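PDB 3GK5: rhodanese domain-containing protein from Thermoplasma volcanium GSS1, which is of unknown function but is the rhodanese-like domain of a longer protein, a fold shared with sulfurtransferases that carry sulfur as a cysteine persulfide. Local coordinates for residues S43-D55 / A70-I82. Residues are numbered along the deposited sequence; the frame is centred on the assembly and turned at random.
Sequences SELREKWKILERD and AAVEFLSQLGLNI
Trp49 lies across Phe74 and Leu78 where helices 42-48 and 66-76, nearly parallel (8° between their short axes), pack side by side on one face of the parallel sheet of this rhodanese-like domain. Leu78 CD1 makes a CH-pi contact over the six-membered ring, 3.5 Å from its centroid and almost on the normal. The same indole face receives the edge of Phe74 in a T-shaped pair, planes at 83°. The Trp49 CG sits between the backbone N and the carbonyl carbon (chi1 70°), a torsion that turns the indole so that one face meets Leu78 CD1 and the edge of Phe74. Without the indole, as with an alanine here, these two groups would probably lose the aromatic face they pack on. The bent chain of Arg46 brings NH2 to the edge of the Phe74 ring, 3.3 Å from CZ. Deeper, Leu45 CD2 meets Ala71 CB at 3.5 Å, and Ala71 in turn touches Val60 of strand 58-61. Beyond the helix, Gly79, at positive phi, closes a Schellman motif in which Leu80 N bonds to Leu75 O. The Leu80 methyls then divide: CD1 reaches Trp49 CE3 and Leu52 CD2, while CD2 lies 3.6 Å from Glu53 O.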
# COMPACT_ATOMS: atom_id res chain seq x y z
N SER A 43 5.35 -3.73 11.38
CA SER A 43 5.76 -4.41 12.60
C SER A 43 4.94 -5.67 12.81
O SER A 43 5.15 -6.42 13.77
CB SER A 43 5.58 -3.48 13.80
OG SER A 43 6.40 -2.34 13.66
N GLU A 44 4.02 -5.91 11.89
CA GLU A 44 3.18 -7.09 11.97
C GLU A 44 3.21 -7.84 10.66
O GLU A 44 2.86 -9.01 10.61
CB GLU A 44 1.74 -6.68 12.28
CG GLU A 44 1.59 -5.82 13.51
CD GLU A 44 0.15 -5.47 13.80
OE1 GLU A 44 -0.09 -4.54 14.59
OE2 GLU A 44 -0.75 -6.13 13.24
N LEU A 45 3.65 -7.16 9.60
CA LEU A 45 3.69 -7.75 8.27
C LEU A 45 4.37 -9.12 8.26
O LEU A 45 3.89 -10.05 7.61
CB LEU A 45 4.40 -6.82 7.29
CG LEU A 45 4.27 -7.16 5.81
CD1 LEU A 45 2.80 -7.12 5.40
CD2 LEU A 45 5.09 -6.17 4.97
N ARG A 46 5.47 -9.23 8.97
CA ARG A 46 6.20 -10.49 9.04
C ARG A 46 5.33 -11.63 9.57
O ARG A 46 5.34 -12.72 9.01
CB ARG A 46 7.45 -10.30 9.91
CG ARG A 46 7.86 -11.53 10.68
CD ARG A 46 9.36 -11.73 10.61
NE ARG A 46 9.76 -12.22 9.30
CZ ARG A 46 9.36 -13.39 8.79
NH1 ARG A 46 8.57 -14.18 9.50
NH2 ARG A 46 9.76 -13.76 7.59
N GLU A 47 4.56 -11.37 10.62
CA GLU A 47 3.72 -12.40 11.21
C GLU A 47 2.33 -12.54 10.60
O GLU A 47 1.69 -13.58 10.73
CB GLU A 47 3.53 -12.17 12.72
CG GLU A 47 4.80 -12.24 13.56
CD GLU A 47 5.49 -10.89 13.71
OE1 GLU A 47 4.81 -9.90 14.07
OE2 GLU A 47 6.71 -10.83 13.47
N LYS A 48 1.85 -11.49 9.94
CA LYS A 48 0.50 -11.57 9.38
C LYS A 48 0.37 -11.34 7.89
O LYS A 48 -0.67 -10.89 7.41
CB LYS A 48 -0.40 -10.60 10.15
CG LYS A 48 -0.31 -10.79 11.66
CD LYS A 48 -1.57 -10.35 12.39
CE LYS A 48 -1.86 -8.87 12.20
NZ LYS A 48 -3.08 -8.47 12.96
N TRP A 49 1.42 -11.67 7.14
CA TRP A 49 1.37 -11.50 5.69
C TRP A 49 0.67 -12.69 5.05
O TRP A 49 0.34 -12.67 3.86
CB TRP A 49 2.79 -11.39 5.13
CG TRP A 49 3.54 -12.67 5.19
CD1 TRP A 49 4.31 -13.13 6.22
CD2 TRP A 49 3.56 -13.69 4.19
NE1 TRP A 49 4.82 -14.37 5.92
CE2 TRP A 49 4.38 -14.74 4.68
CE3 TRP A 49 2.98 -13.83 2.92
CZ2 TRP A 49 4.62 -15.91 3.95
CZ3 TRP A 49 3.22 -14.99 2.19
CH2 TRP A 49 4.04 -16.01 2.71
N LYS A 50 0.46 -13.73 5.85
CA LYS A 50 -0.17 -14.95 5.38
C LYS A 50 -1.63 -14.69 5.07
O LYS A 50 -2.27 -15.43 4.33
CB LYS A 50 -0.03 -16.04 6.45
CG LYS A 50 1.40 -16.14 7.02
CD LYS A 50 1.65 -17.39 7.87
CE LYS A 50 0.69 -17.53 9.04
NZ LYS A 50 -0.67 -18.03 8.64
N ILE A 51 -2.15 -13.61 5.64
CA ILE A 51 -3.54 -13.23 5.44
C ILE A 51 -3.76 -12.65 4.05
O ILE A 51 -4.89 -12.44 3.63
CB ILE A 51 -3.95 -12.19 6.49
CG1 ILE A 51 -3.40 -12.61 7.86
CG2 ILE A 51 -5.46 -12.06 6.53
CD1 ILE A 51 -3.59 -11.58 8.95
N LEU A 52 -2.67 -12.42 3.33
CA LEU A 52 -2.74 -11.86 1.99
C LEU A 52 -3.11 -12.89 0.93
O LEU A 52 -2.61 -14.02 0.94
CB LEU A 52 -1.39 -11.22 1.64
CG LEU A 52 -1.17 -9.76 2.06
CD1 LEU A 52 -2.02 -9.40 3.25
CD2 LEU A 52 0.30 -9.55 2.35
N GLU A 53 -3.99 -12.49 0.01
CA GLU A 53 -4.44 -13.37 -1.08
C GLU A 53 -3.39 -13.44 -2.18
O GLU A 53 -2.79 -12.42 -2.54
CB GLU A 53 -5.74 -12.85 -1.70
CG GLU A 53 -6.99 -13.53 -1.20
CD GLU A 53 -7.26 -13.24 0.24
OE1 GLU A 53 -6.45 -13.66 1.10
OE2 GLU A 53 -8.29 -12.59 0.53
N ARG A 54 -3.19 -14.63 -2.73
CA ARG A 54 -2.20 -14.82 -3.78
C ARG A 54 -2.78 -14.41 -5.13
O ARG A 54 -2.05 -14.02 -6.04
CB ARG A 54 -1.78 -16.29 -3.83
CG ARG A 54 -0.60 -16.57 -4.73
CD ARG A 54 -0.33 -18.06 -4.78
NE ARG A 54 0.93 -18.38 -5.45
CZ ARG A 54 1.39 -19.62 -5.62
NH1 ARG A 54 0.68 -20.65 -5.17
NH2 ARG A 54 2.55 -19.83 -6.22
N ASP A 55 -4.10 -14.49 -5.23
CA ASP A 55 -4.82 -14.14 -6.45
C ASP A 55 -5.16 -12.66 -6.53
O ASP A 55 -6.10 -12.27 -7.23
CB ASP A 55 -6.12 -14.94 -6.54
CG ASP A 55 -7.07 -14.62 -5.41
OD1 ASP A 55 -6.69 -14.83 -4.23
OD2 ASP A 55 -8.19 -14.16 -5.69
N ALA A 70 10.56 -1.53 1.59
CA ALA A 70 11.07 -2.68 2.32
C ALA A 70 10.05 -3.83 2.36
O ALA A 70 10.43 -5.00 2.35
CB ALA A 70 11.46 -2.27 3.71
N ALA A 71 8.77 -3.49 2.39
CA ALA A 71 7.72 -4.50 2.41
C ALA A 71 7.64 -5.22 1.06
O ALA A 71 7.42 -6.42 0.99
CB ALA A 71 6.37 -3.86 2.74
N VAL A 72 7.80 -4.47 -0.02
CA VAL A 72 7.73 -5.06 -1.34
C VAL A 72 8.81 -6.10 -1.58
O VAL A 72 8.53 -7.18 -2.08
CB VAL A 72 7.82 -3.99 -2.42
CG1 VAL A 72 7.84 -4.66 -3.79
CG2 VAL A 72 6.63 -3.05 -2.31
N GLU A 73 10.04 -5.78 -1.21
CA GLU A 73 11.17 -6.70 -1.39
C GLU A 73 10.93 -7.99 -0.62
O GLU A 73 11.39 -9.06 -1.01
CB GLU A 73 12.46 -6.04 -0.91
CG GLU A 73 13.45 -5.67 -2.02
CD GLU A 73 14.12 -6.88 -2.63
OE1 GLU A 73 13.45 -7.64 -3.36
OE2 GLU A 73 15.33 -7.09 -2.38
N PHE A 74 10.19 -7.89 0.48
CA PHE A 74 9.89 -9.03 1.32
C PHE A 74 8.79 -9.90 0.71
O PHE A 74 8.97 -11.11 0.54
CB PHE A 74 9.46 -8.53 2.70
CG PHE A 74 9.08 -9.63 3.66
CD1 PHE A 74 10.03 -10.56 4.08
CD2 PHE A 74 7.78 -9.73 4.14
CE1 PHE A 74 9.67 -11.58 4.97
CE2 PHE A 74 7.41 -10.73 5.03
CZ PHE A 74 8.36 -11.67 5.45
N LEU A 75 7.67 -9.29 0.36
CA LEU A 75 6.55 -10.05 -0.20
C LEU A 75 6.78 -10.48 -1.65
O LEU A 75 6.10 -11.38 -2.14
CB LEU A 75 5.27 -9.23 -0.11
CG LEU A 75 4.93 -8.64 1.26
CD1 LEU A 75 3.76 -7.69 1.10
CD2 LEU A 75 4.61 -9.75 2.25
N SER A 76 7.72 -9.84 -2.33
CA SER A 76 7.99 -10.17 -3.72
C SER A 76 8.69 -11.52 -3.83
O SER A 76 8.47 -12.27 -4.77
CB SER A 76 8.87 -9.10 -4.37
OG SER A 76 10.21 -9.21 -3.92
N GLN A 77 9.54 -11.83 -2.86
CA GLN A 77 10.26 -13.09 -2.88
C GLN A 77 9.38 -14.22 -2.38
O GLN A 77 9.74 -15.39 -2.48
CB GLN A 77 11.52 -13.00 -2.01
CG GLN A 77 12.40 -11.79 -2.30
CD GLN A 77 13.60 -11.71 -1.37
OE1 GLN A 77 14.44 -12.60 -1.36
NE2 GLN A 77 13.67 -10.64 -0.57
N LEU A 78 8.21 -13.88 -1.84
CA LEU A 78 7.30 -14.90 -1.34
C LEU A 78 6.25 -15.23 -2.40
O LEU A 78 5.23 -15.86 -2.10
CB LEU A 78 6.60 -14.43 -0.06
CG LEU A 78 7.52 -14.12 1.13
CD1 LEU A 78 6.74 -13.40 2.20
CD2 LEU A 78 8.13 -15.41 1.67
N GLY A 79 6.51 -14.79 -3.62
CA GLY A 79 5.60 -15.07 -4.72
C GLY A 79 4.29 -14.30 -4.75
O GLY A 79 3.30 -14.77 -5.30
N LEU A 80 4.29 -13.11 -4.17
CA LEU A 80 3.09 -12.29 -4.16
C LEU A 80 3.15 -11.22 -5.23
O LEU A 80 4.20 -10.63 -5.50
CB LEU A 80 2.88 -11.63 -2.79
CG LEU A 80 2.24 -12.49 -1.70
CD1 LEU A 80 2.29 -11.74 -0.39
CD2 LEU A 80 0.80 -12.83 -2.07
N ASN A 81 2.01 -10.99 -5.85
CA ASN A 81 1.90 -9.99 -6.89
C ASN A 81 1.62 -8.63 -6.22
O ASN A 81 0.46 -8.24 -6.06
CB ASN A 81 0.77 -10.38 -7.83
CG ASN A 81 0.61 -9.42 -8.97
OD1 ASN A 81 1.55 -8.71 -9.33
ND2 ASN A 81 -0.58 -9.39 -9.57
N ILE A 82 2.70 -7.96 -5.80
CA ILE A 82 2.59 -6.65 -5.15
C ILE A 82 3.49 -5.63 -5.83
O ILE A 82 4.47 -5.98 -6.47
CB ILE A 82 2.99 -6.69 -3.64
CG1 ILE A 82 4.51 -6.56 -3.48
CG2 ILE A 82 2.50 -7.99 -3.00
CD1 ILE A 82 5.32 -7.69 -4.06
O HOH W 1 -0.68 -11.85 -4.57